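Beta-glucoside phosphorylase BglX (Unidentified, PDB 5VQE) probably cleaves beta-glucosides with phosphate as a phosphorylase of glycoside hydrolase family 3, holding the glucosyl unit in a pocket of its TIM-barrel domain. Local coordinates at residues 86-91 with 140-145; 226-231 with 277-282; 470-475 with 506-511. One frame throughout, in Å; residues are numbered along the deposited sequence.

In the fold
From the N terminus, contact 1 comes first: residues 86-91 and 140-145 close a loop of 48 residues, half helical, and pair two parallel strands of the family 3 N-terminal domain beside the sugar pocket. Contact 2 follows in the same domain, where 226-231 of helix 216-232 meets 277-282 at the end of helix 268-278, closing a loop that contains strand 237-244. Contact 3 joins neighbouring strands of the C-terminal mixed sheet, closing a 30-residue loop without helix or strand, across the centre of the chain from both others. The three loops run in series, without nesting or crossing. Centres lie about 23 Å apart for contacts 1 and 2, about 38 Å for contacts 1 and 3.

Contact 1 (86-91 with 140-145); sequences PLLIAC and GVNWTY. With G2F (2-deoxy-2-fluoro-alpha-D-glucopyranose), chain B.
Ala90 pairs with Trp143 and Cys91 with Thr144 in a short parallel ladder, although the touching parts as a whole run 60° apart. Ile89 O accepts from Asn142 N at 2.9 Å, Cys91 N gives a weak bond to Trp143 O, and Cys91 O takes the N-H of Tyr145 at 3.1 Å. Before the ladder the Asn142 side chain continues the pairing. Its CG sits between the backbone N and the carbonyl carbon (chi1 54°), which turns the amide to the 87-89 backbone: OD1 accepts from Ile89 N at 2.8 Å, the donor tilted 32° from the carbonyl plane, while ND2 reaches Leu87 O in a long, weak bond. With an alanine here Ile89 N would probably lose its acceptor and the entry to the strand its side-chain clamp.

On the face bearing Ala90 and Trp143, the indole CE3 lies 3.8 Å from Leu88 CB, and Ala90 CB is close to the same ring atom. Tyr145 turns its edge to the indole, CE1 over the centre of the Trp143 ring, while Ala90 CB covers one face of the phenol in a CH-pi contact, 3.4 Å from Tyr145 CZ. On the other side, Cys91 CB touches both methyls of Val141. Trp143 NE1 is hydrogen-bonded to Thr237 OG1, tying the indole to strand 237-244.

Tyr145 lines the pocket of the bound 2-fluoroglucose, its CB 3.7 Å from G2F O4. Lys193, hydrogen-bonded to the sugar through NZ, also hydrogen-bonds Tyr145 O. Apolar packing and backbone bonds together thus fix a pocket wall at the ends of two barrel strands.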
loop_
_atom_site.group_PDB
_atom_site.type_symbol
_atom_site.label_atom_id
_atom_site.label_comp_id
_atom_site.label_asym_id
_atom_site.label_seq_id
_atom_site.Cartn_x
_atom_site.Cartn_y
_atom_site.Cartn_z
ATOM N N PRO A 86 -14.764 -5.330 21.563
ATOM C CA PRO A 86 -13.498 -4.718 21.146
ATOM C C PRO A 86 -13.427 -4.555 19.635
ATOM O O PRO A 86 -13.926 -5.385 18.877
ATOM C CB PRO A 86 -12.436 -5.706 21.649
ATOM C CG PRO A 86 -13.071 -6.420 22.761
ATOM C CD PRO A 86 -14.539 -6.496 22.436
ATOM N N LEU A 87 -12.752 -3.494 19.211
ATOM C CA LEU A 87 -12.591 -3.167 17.801
ATOM C C LEU A 87 -11.338 -3.808 17.219
ATOM O O LEU A 87 -10.296 -3.855 17.875
ATOM C CB LEU A 87 -12.478 -1.652 17.616
ATOM C CG LEU A 87 -13.687 -0.811 18.024
ATOM C CD1 LEU A 87 -13.272 0.629 18.319
ATOM C CD2 LEU A 87 -14.719 -0.853 16.922
ATOM N N LEU A 88 -11.435 -4.266 15.972
ATOM C CA LEU A 88 -10.240 -4.375 15.145
ATOM C C LEU A 88 -9.829 -2.969 14.729
ATOM O O LEU A 88 -10.678 -2.160 14.337
ATOM C CB LEU A 88 -10.493 -5.245 13.917
ATOM C CG LEU A 88 -10.830 -6.712 14.191
ATOM C CD1 LEU A 88 -11.238 -7.378 12.908
ATOM C CD2 LEU A 88 -9.661 -7.440 14.823
ATOM N N ILE A 89 -8.540 -2.659 14.863
ATOM C CA ILE A 89 -8.011 -1.330 14.572
ATOM C C ILE A 89 -6.993 -1.486 13.454
ATOM O O ILE A 89 -5.907 -2.041 13.665
ATOM C CB ILE A 89 -7.389 -0.669 15.812
ATOM C CG1 ILE A 89 -8.456 -0.462 16.893
ATOM C CG2 ILE A 89 -6.780 0.676 15.451
ATOM C CD1 ILE A 89 -7.905 -0.015 18.222
ATOM N N ALA A 90 -7.341 -0.998 12.267
ATOM C CA ALA A 90 -6.548 -1.201 11.068
ATOM C C ALA A 90 -5.762 0.051 10.689
ATOM O O ALA A 90 -6.055 1.164 11.135
ATOM C CB ALA A 90 -7.448 -1.615 9.901
ATOM N N CYS A 91 -4.743 -0.158 9.856
ATOM C CA CYS A 91 -3.914 0.921 9.336
ATOM C C CYS A 91 -3.238 0.436 8.055
ATOM O O CYS A 91 -2.870 -0.742 7.951
ATOM C CB CYS A 91 -2.868 1.357 10.379
ATOM S SG CYS A 91 -2.116 2.990 10.094
ATOM N N GLY A 140 -1.784 0.768 19.321
ATOM C CA GLY A 140 -3.042 0.051 19.391
ATOM C C GLY A 140 -3.502 -0.596 18.103
ATOM O O GLY A 140 -4.529 -1.282 18.115
ATOM N N VAL A 141 -2.790 -0.405 16.994
ATOM C CA VAL A 141 -3.158 -1.054 15.745
ATOM C C VAL A 141 -2.970 -2.558 15.886
ATOM O O VAL A 141 -1.924 -3.032 16.357
ATOM C CB VAL A 141 -2.325 -0.493 14.581
ATOM C CG1 VAL A 141 -2.569 -1.292 13.304
ATOM C CG2 VAL A 141 -2.652 0.963 14.354
ATOM N N ASN A 142 -3.982 -3.323 15.470
ATOM C CA ASN A 142 -3.900 -4.779 15.497
ATOM C C ASN A 142 -4.171 -5.413 14.137
ATOM O O ASN A 142 -4.292 -6.640 14.055
ATOM C CB ASN A 142 -4.852 -5.354 16.554
ATOM C CG ASN A 142 -6.287 -4.884 16.396
ATOM O OD1 ASN A 142 -6.814 -4.768 15.286
ATOM N ND2 ASN A 142 -6.940 -4.626 17.529
ATOM N N TRP A 143 -4.223 -4.619 13.069
ATOM C CA TRP A 143 -4.581 -5.109 11.739
ATOM C C TRP A 143 -3.905 -4.206 10.716
ATOM O O TRP A 143 -4.237 -3.024 10.633
ATOM C CB TRP A 143 -6.097 -5.088 11.569
ATOM C CG TRP A 143 -6.652 -5.786 10.365
ATOM C CD1 TRP A 143 -5.987 -6.589 9.479
ATOM C CD2 TRP A 143 -8.013 -5.747 9.930
ATOM N NE1 TRP A 143 -6.860 -7.050 8.514
ATOM C CE2 TRP A 143 -8.109 -6.544 8.775
ATOM C CE3 TRP A 143 -9.164 -5.113 10.409
ATOM C CZ2 TRP A 143 -9.314 -6.715 8.087
ATOM C CZ3 TRP A 143 -10.350 -5.280 9.720
ATOM C CH2 TRP A 143 -10.418 -6.085 8.585
ATOM N N THR A 144 -2.959 -4.734 9.949
ATOM C CA THR A 144 -2.365 -3.974 8.857
ATOM C C THR A 144 -2.970 -4.458 7.549
ATOM O O THR A 144 -3.074 -5.668 7.317
ATOM C CB THR A 144 -0.840 -4.084 8.818
ATOM O OG1 THR A 144 -0.343 -3.215 7.796
ATOM C CG2 THR A 144 -0.363 -5.497 8.532
ATOM N N TYR A 145 -3.419 -3.508 6.732
ATOM C CA TYR A 145 -4.007 -3.815 5.435
ATOM C C TYR A 145 -2.898 -4.090 4.423
ATOM O O TYR A 145 -2.816 -3.428 3.387
ATOM C CB TYR A 145 -4.884 -2.654 4.957
ATOM C CG TYR A 145 -6.230 -2.492 5.627
ATOM C CD1 TYR A 145 -6.931 -3.580 6.135
ATOM C CD2 TYR A 145 -6.825 -1.236 5.703
ATOM C CE1 TYR A 145 -8.179 -3.417 6.710
ATOM C CE2 TYR A 145 -8.071 -1.068 6.271
ATOM C CZ TYR A 145 -8.746 -2.154 6.769
ATOM O OH TYR A 145 -9.991 -1.959 7.333
HETATM C C1 G2F B . -8.815 0.576 -0.733
HETATM C C2 G2F B . -7.348 0.425 -1.250
HETATM C C3 G2F B . -6.570 -0.458 -0.229
HETATM C C4 G2F B . -6.696 0.188 1.185
HETATM C C5 G2F B . -8.219 0.302 1.536
HETATM C C6 G2F B . -8.421 1.019 2.930
HETATM O O3 G2F B . -5.209 -0.397 -0.566
HETATM O O4 G2F B . -6.133 -0.708 2.106
HETATM O O5 G2F B . -8.839 1.124 0.562
HETATM O O6 G2F B . -7.712 2.225 2.914
HETATM F F2 G2F B . -7.342 -0.189 -2.453
#

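Contact 2 (226-231 with 277-282); sequences IYQALI and GRFHFN
Gln228 lies over the Phe279 ring, with CG above the centre of one face and 3.7 Å from the centroid, only 13° off the ring normal. This CH-pi contact is extended by the carboxamide, whose plane is 23° from that of the ring, so that NE2 stacks 3.7 Å from Phe279 CD1. Here the amide uses its flat side and makes no hydrogen bond across the contact. Ile231, one turn further on, crosses both phenylalanines at about a right angle. Its CD1 bridges them, 3.9 Å from Phe279 CB and equally near Phe281 CB, while CG1 approaches Phe281 CD1 at 3.8 Å. Phe281 CG stands opposite its backbone N (chi1 178°), whereas Phe279 CG lies beside its own, and the two rings diverge around the isoleucine. Tyr227 adds its CB near Phe279 CE2; its ring meets Phe195 edge-to-face. Trp219 and Met220 of helix 216-232 also pack on Phe279. His280, with positive phi, carries the chain from helix 268-278 toward strand 284-287. This apolar packing joins neighbouring helices outside the parallel strands, as in the helical layer of a TIM barrel.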
loop_
_atom_site.group_PDB
_atom_site.type_symbol
_atom_site.label_atom_id
_atom_site.label_comp_id
_atom_site.label_asym_id
_atom_site.label_seq_id
_atom_site.Cartn_x
_atom_site.Cartn_y
_atom_site.Cartn_z
ATOM N N ILE A 226 -0.016 -17.057 -6.422
ATOM C CA ILE A 226 0.395 -16.211 -5.301
ATOM C C ILE A 226 -0.628 -16.279 -4.175
ATOM O O ILE A 226 -0.279 -16.492 -3.005
ATOM C CB ILE A 226 0.606 -14.762 -5.778
ATOM C CG1 ILE A 226 1.703 -14.708 -6.843
ATOM C CG2 ILE A 226 0.958 -13.857 -4.603
ATOM C CD1 ILE A 226 1.837 -13.357 -7.493
ATOM N N TYR A 227 -1.906 -16.080 -4.499
ATOM C CA TYR A 227 -2.928 -16.152 -3.460
ATOM C C TYR A 227 -2.897 -17.502 -2.750
ATOM O O TYR A 227 -2.932 -17.558 -1.516
ATOM C CB TYR A 227 -4.305 -15.849 -4.057
ATOM C CG TYR A 227 -4.527 -14.360 -4.105
ATOM C CD1 TYR A 227 -4.213 -13.623 -5.239
ATOM C CD2 TYR A 227 -4.985 -13.677 -2.981
ATOM C CE1 TYR A 227 -4.376 -12.256 -5.263
ATOM C CE2 TYR A 227 -5.158 -12.308 -3.001
ATOM C CZ TYR A 227 -4.844 -11.605 -4.133
ATOM O OH TYR A 227 -5.003 -10.245 -4.142
ATOM N N GLN A 228 -2.782 -18.598 -3.504
ATOM C CA GLN A 228 -2.704 -19.913 -2.875
ATOM C C GLN A 228 -1.521 -19.998 -1.919
ATOM O O GLN A 228 -1.647 -20.544 -0.817
ATOM C CB GLN A 228 -2.622 -21.013 -3.939
ATOM C CG GLN A 228 -3.951 -21.289 -4.630
ATOM C CD GLN A 228 -3.853 -22.377 -5.682
ATOM O OE1 GLN A 228 -3.124 -22.244 -6.667
ATOM N NE2 GLN A 228 -4.583 -23.461 -5.474
ATOM N N ALA A 229 -0.372 -19.436 -2.303
ATOM C CA ALA A 229 0.820 -19.543 -1.464
ATOM C C ALA A 229 0.665 -18.778 -0.155
ATOM O O ALA A 229 1.102 -19.253 0.900
ATOM C CB ALA A 229 2.047 -19.038 -2.224
ATOM N N LEU A 230 0.080 -17.578 -0.203
ATOM C CA LEU A 230 -0.107 -16.802 1.018
ATOM C C LEU A 230 -1.224 -17.380 1.881
ATOM O O LEU A 230 -1.163 -17.307 3.113
ATOM C CB LEU A 230 -0.394 -15.343 0.667
ATOM C CG LEU A 230 0.855 -14.461 0.492
ATOM C CD1 LEU A 230 1.559 -14.243 1.829
ATOM C CD2 LEU A 230 1.811 -15.062 -0.514
ATOM N N ILE A 231 -2.253 -17.950 1.259
ATOM C CA ILE A 231 -3.309 -18.601 2.023
ATOM C C ILE A 231 -2.734 -19.764 2.819
ATOM O O ILE A 231 -2.977 -19.900 4.023
ATOM C CB ILE A 231 -4.439 -19.054 1.084
ATOM C CG1 ILE A 231 -5.174 -17.827 0.531
ATOM C CG2 ILE A 231 -5.416 -19.970 1.804
ATOM C CD1 ILE A 231 -6.091 -18.123 -0.640
ATOM N N GLY A 277 -14.210 -21.661 -2.199
ATOM C CA GLY A 277 -14.365 -22.970 -2.794
ATOM C C GLY A 277 -13.044 -23.556 -3.234
ATOM O O GLY A 277 -12.496 -24.450 -2.579
ATOM N N ARG A 278 -12.503 -23.036 -4.332
ATOM C CA ARG A 278 -11.324 -23.652 -4.934
ATOM C C ARG A 278 -10.097 -23.539 -4.039
ATOM O O ARG A 278 -9.346 -24.510 -3.894
ATOM C CB ARG A 278 -11.051 -23.024 -6.295
ATOM C CG ARG A 278 -9.985 -23.743 -7.114
ATOM C CD ARG A 278 -9.642 -22.943 -8.371
ATOM N NE ARG A 278 -8.785 -23.684 -9.296
ATOM C CZ ARG A 278 -9.126 -24.066 -10.526
ATOM N NH1 ARG A 278 -8.250 -24.733 -11.265
ATOM N NH2 ARG A 278 -10.321 -23.780 -11.034
ATOM N N PHE A 279 -9.853 -22.366 -3.445
ATOM C CA PHE A 279 -8.650 -22.162 -2.641
ATOM C C PHE A 279 -8.849 -22.455 -1.158
ATOM O O PHE A 279 -7.869 -22.433 -0.405
ATOM C CB PHE A 279 -8.143 -20.722 -2.769
ATOM C CG PHE A 279 -7.700 -20.333 -4.154
ATOM C CD1 PHE A 279 -7.544 -21.276 -5.163
ATOM C CD2 PHE A 279 -7.416 -19.006 -4.437
ATOM C CE1 PHE A 279 -7.128 -20.894 -6.428
ATOM C CE2 PHE A 279 -6.990 -18.622 -5.699
ATOM C CZ PHE A 279 -6.846 -19.565 -6.693
ATOM N N HIS A 280 -10.082 -22.686 -0.715
ATOM C CA HIS A 280 -10.365 -23.006 0.682
ATOM C C HIS A 280 -9.768 -21.966 1.632
ATOM O O HIS A 280 -9.260 -22.294 2.707
ATOM C CB HIS A 280 -9.862 -24.406 1.019
ATOM C CG HIS A 280 -10.318 -25.445 0.043
ATOM N ND1 HIS A 280 -11.616 -25.906 -0.001
ATOM C CD2 HIS A 280 -9.661 -26.077 -0.959
ATOM C CE1 HIS A 280 -11.734 -26.794 -0.972
ATOM N NE2 HIS A 280 -10.562 -26.913 -1.571
ATOM N N PHE A 281 -9.832 -20.694 1.238
ATOM C CA PHE A 281 -9.456 -19.630 2.158
ATOM C C PHE A 281 -10.461 -19.592 3.296
ATOM O O PHE A 281 -11.676 -19.580 3.068
ATOM C CB PHE A 281 -9.400 -18.279 1.452
ATOM C CG PHE A 281 -9.060 -17.132 2.375
ATOM C CD1 PHE A 281 -7.889 -17.142 3.104
ATOM C CD2 PHE A 281 -9.915 -16.051 2.508
ATOM C CE1 PHE A 281 -7.571 -16.092 3.955
ATOM C CE2 PHE A 281 -9.603 -14.997 3.363
ATOM C CZ PHE A 281 -8.428 -15.026 4.085
ATOM N N ASN A 282 -9.954 -19.597 4.525
ATOM C CA ASN A 282 -10.802 -19.709 5.702
ATOM C C ASN A 282 -10.760 -18.463 6.574
ATOM O O ASN A 282 -11.458 -18.415 7.593
ATOM C CB ASN A 282 -10.391 -20.942 6.523
ATOM C CG ASN A 282 -11.315 -21.208 7.692
ATOM O OD1 ASN A 282 -12.536 -21.216 7.545
ATOM N ND2 ASN A 282 -10.735 -21.419 8.869
#

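Contact 3 (470-475 with 506-511)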
loop_
_atom_site.group_PDB
_atom_site.type_symbol
_atom_site.label_atom_id
_atom_site.label_comp_id
_atom_site.label_asym_id
_atom_site.label_seq_id
_atom_site.Cartn_x
_atom_site.Cartn_y
_atom_site.Cartn_z
ATOM N N PHE A 470 23.776 18.223 -15.420
ATOM C CA PHE A 470 22.379 18.255 -15.011
ATOM C C PHE A 470 22.118 17.031 -14.143
ATOM O O PHE A 470 22.515 15.921 -14.509
ATOM C CB PHE A 470 21.430 18.207 -16.219
ATOM C CG PHE A 470 21.213 19.527 -16.914
ATOM C CD1 PHE A 470 20.328 20.466 -16.404
ATOM C CD2 PHE A 470 21.850 19.799 -18.111
ATOM C CE1 PHE A 470 20.103 21.668 -17.067
ATOM C CE2 PHE A 470 21.631 21.000 -18.782
ATOM C CZ PHE A 470 20.763 21.934 -18.256
ATOM N N ILE A 471 21.428 17.220 -13.020
ATOM C CA ILE A 471 20.919 16.110 -12.220
ATOM C C ILE A 471 19.415 16.270 -12.068
ATOM O O ILE A 471 18.939 17.349 -11.697
ATOM C CB ILE A 471 21.587 16.022 -10.837
ATOM C CG1 ILE A 471 23.104 15.864 -10.991
ATOM C CG2 ILE A 471 20.994 14.827 -10.065
ATOM C CD1 ILE A 471 23.847 15.620 -9.679
ATOM N N TYR A 472 18.672 15.191 -12.335
ATOM C CA TYR A 472 17.222 15.164 -12.148
ATOM C C TYR A 472 16.840 14.394 -10.886
ATOM O O TYR A 472 17.318 13.277 -10.662
ATOM C CB TYR A 472 16.531 14.543 -13.364
ATOM C CG TYR A 472 16.476 15.496 -14.529
ATOM C CD1 TYR A 472 17.592 15.726 -15.309
ATOM C CD2 TYR A 472 15.318 16.194 -14.820
ATOM C CE1 TYR A 472 17.555 16.614 -16.358
ATOM C CE2 TYR A 472 15.271 17.084 -15.871
ATOM C CZ TYR A 472 16.395 17.288 -16.637
ATOM O OH TYR A 472 16.364 18.182 -17.685
ATOM N N TYR A 473 15.981 15.003 -10.062
ATOM C CA TYR A 473 15.389 14.362 -8.888
ATOM C C TYR A 473 13.908 14.169 -9.202
ATOM O O TYR A 473 13.127 15.122 -9.147
ATOM C CB TYR A 473 15.596 15.212 -7.638
ATOM C CG TYR A 473 15.268 14.518 -6.336
ATOM C CD1 TYR A 473 13.954 14.197 -6.000
ATOM C CD2 TYR A 473 16.275 14.201 -5.430
ATOM C CE1 TYR A 473 13.656 13.566 -4.803
ATOM C CE2 TYR A 473 15.987 13.575 -4.234
ATOM C CZ TYR A 473 14.682 13.254 -3.925
ATOM O OH TYR A 473 14.409 12.632 -2.732
ATOM N N ALA A 474 13.527 12.938 -9.534
ATOM C CA ALA A 474 12.170 12.619 -9.960
ATOM C C ALA A 474 11.448 11.872 -8.847
ATOM O O ALA A 474 11.909 10.813 -8.405
ATOM C CB ALA A 474 12.187 11.780 -11.236
ATOM N N ASN A 475 10.305 12.419 -8.404
ATOM C CA ASN A 475 9.470 11.793 -7.373
ATOM C C ASN A 475 8.010 11.868 -7.825
ATOM O O ASN A 475 7.277 12.784 -7.454
ATOM C CB ASN A 475 9.666 12.471 -6.017
ATOM C CG ASN A 475 8.789 11.876 -4.938
ATOM O OD1 ASN A 475 8.572 10.668 -4.902
ATOM N ND2 ASN A 475 8.278 12.721 -4.054
ATOM N N THR A 506 24.046 14.597 -18.434
ATOM C CA THR A 506 22.792 14.586 -17.692
ATOM C C THR A 506 22.637 13.261 -16.952
ATOM O O THR A 506 22.782 12.186 -17.545
ATOM C CB THR A 506 21.603 14.824 -18.635
ATOM O OG1 THR A 506 21.738 16.106 -19.256
ATOM C CG2 THR A 506 20.286 14.797 -17.881
ATOM N N LEU A 507 22.343 13.354 -15.657
ATOM C CA LEU A 507 22.118 12.206 -14.788
ATOM C C LEU A 507 20.688 12.261 -14.272
ATOM O O LEU A 507 20.239 13.314 -13.808
ATOM C CB LEU A 507 23.115 12.226 -13.624
ATOM C CG LEU A 507 22.886 11.275 -12.448
ATOM C CD1 LEU A 507 23.087 9.843 -12.890
ATOM C CD2 LEU A 507 23.841 11.634 -11.314
ATOM N N PHE A 508 19.971 11.137 -14.352
ATOM C CA PHE A 508 18.559 11.076 -13.975
ATOM C C PHE A 508 18.382 10.098 -12.817
ATOM O O PHE A 508 18.753 8.926 -12.930
ATOM C CB PHE A 508 17.680 10.660 -15.160
ATOM C CG PHE A 508 16.217 10.919 -14.938
ATOM C CD1 PHE A 508 15.458 10.070 -14.150
ATOM C CD2 PHE A 508 15.604 12.027 -15.498
ATOM C CE1 PHE A 508 14.115 10.322 -13.935
ATOM C CE2 PHE A 508 14.268 12.277 -15.286
ATOM C CZ PHE A 508 13.525 11.425 -14.504
ATOM N N LEU A 509 17.822 10.588 -11.711
ATOM C CA LEU A 509 17.555 9.799 -10.515
ATOM C C LEU A 509 16.051 9.754 -10.278
ATOM O O LEU A 509 15.423 10.802 -10.088
ATOM C CB LEU A 509 18.243 10.407 -9.292
ATOM C CG LEU A 509 19.716 10.796 -9.417
ATOM C CD1 LEU A 509 20.149 11.555 -8.173
ATOM C CD2 LEU A 509 20.584 9.574 -9.637
ATOM N N SER A 510 15.480 8.555 -10.260
ATOM C CA SER A 510 14.100 8.370 -9.825
ATOM C C SER A 510 14.082 7.877 -8.385
ATOM O O SER A 510 14.717 6.867 -8.062
ATOM C CB SER A 510 13.349 7.371 -10.699
ATOM O OG SER A 510 12.047 7.181 -10.162
ATOM N N PHE A 511 13.339 8.583 -7.533
ATOM C CA PHE A 511 13.112 8.163 -6.158
ATOM C C PHE A 511 11.713 7.582 -5.963
ATOM O O PHE A 511 11.219 7.509 -4.832
ATOM C CB PHE A 511 13.365 9.334 -5.208
ATOM C CG PHE A 511 14.832 9.694 -5.064
ATOM C CD1 PHE A 511 15.468 10.488 -6.012
ATOM C CD2 PHE A 511 15.572 9.230 -3.985
ATOM C CE1 PHE A 511 16.816 10.819 -5.882
ATOM C CE2 PHE A 511 16.916 9.557 -3.850
ATOM C CZ PHE A 511 17.537 10.357 -4.806
HETATM O O HOH W 1 9.523 9.100 -9.623
#
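Tyr473 and Phe511 form an offset stack, with centroids 4.0 Å apart and planes at 10°. Phe511 CD1 lies above the centre of the tyrosine ring, and Tyr473 CE2 comes within 3.3 Å of Phe511 CE1. Tyr473 CG, turned opposite its backbone N (chi1 -168°), raises the ring off the sheet and leans it toward the C-terminal end of the strand, where Phe511 lies beside it; the tyrosine hydroxyl is hydrogen-bonded to Ser532 OG. On the reverse face, Tyr472 CB packs 3.4 Å from Phe508 CD2; these two rings are almost parallel but slide past each other with little overlap. Ala474 CB packs obliquely on the phenylalanine, 3.5 Å from Phe508 CZ, and Thr506 CG2 touches Tyr472 CE1. Ile471 CG2 meets Leu509 CD1 on the side of the sheet that bears Tyr473.

The parallel backbones, their axes 4.7 Å apart, set this alternation through five hydrogen bonds, from Leu507 N to Phe470 O at one end to Phe511 N to Ala474 O at the other. There a water gives a hydrogen bond to Ser510 OG and a weak one to Ala474 O.

Strand 412-419 pairs with the edge of 469-475 opposite to 506-510, and strand 525-528, whose Tyr526 lies against Phe508, flanks 506-510, placing the pair mid-sheet. Helices 429-441 and 534-544 pack on the side of Ile471, Tyr473 and Leu509.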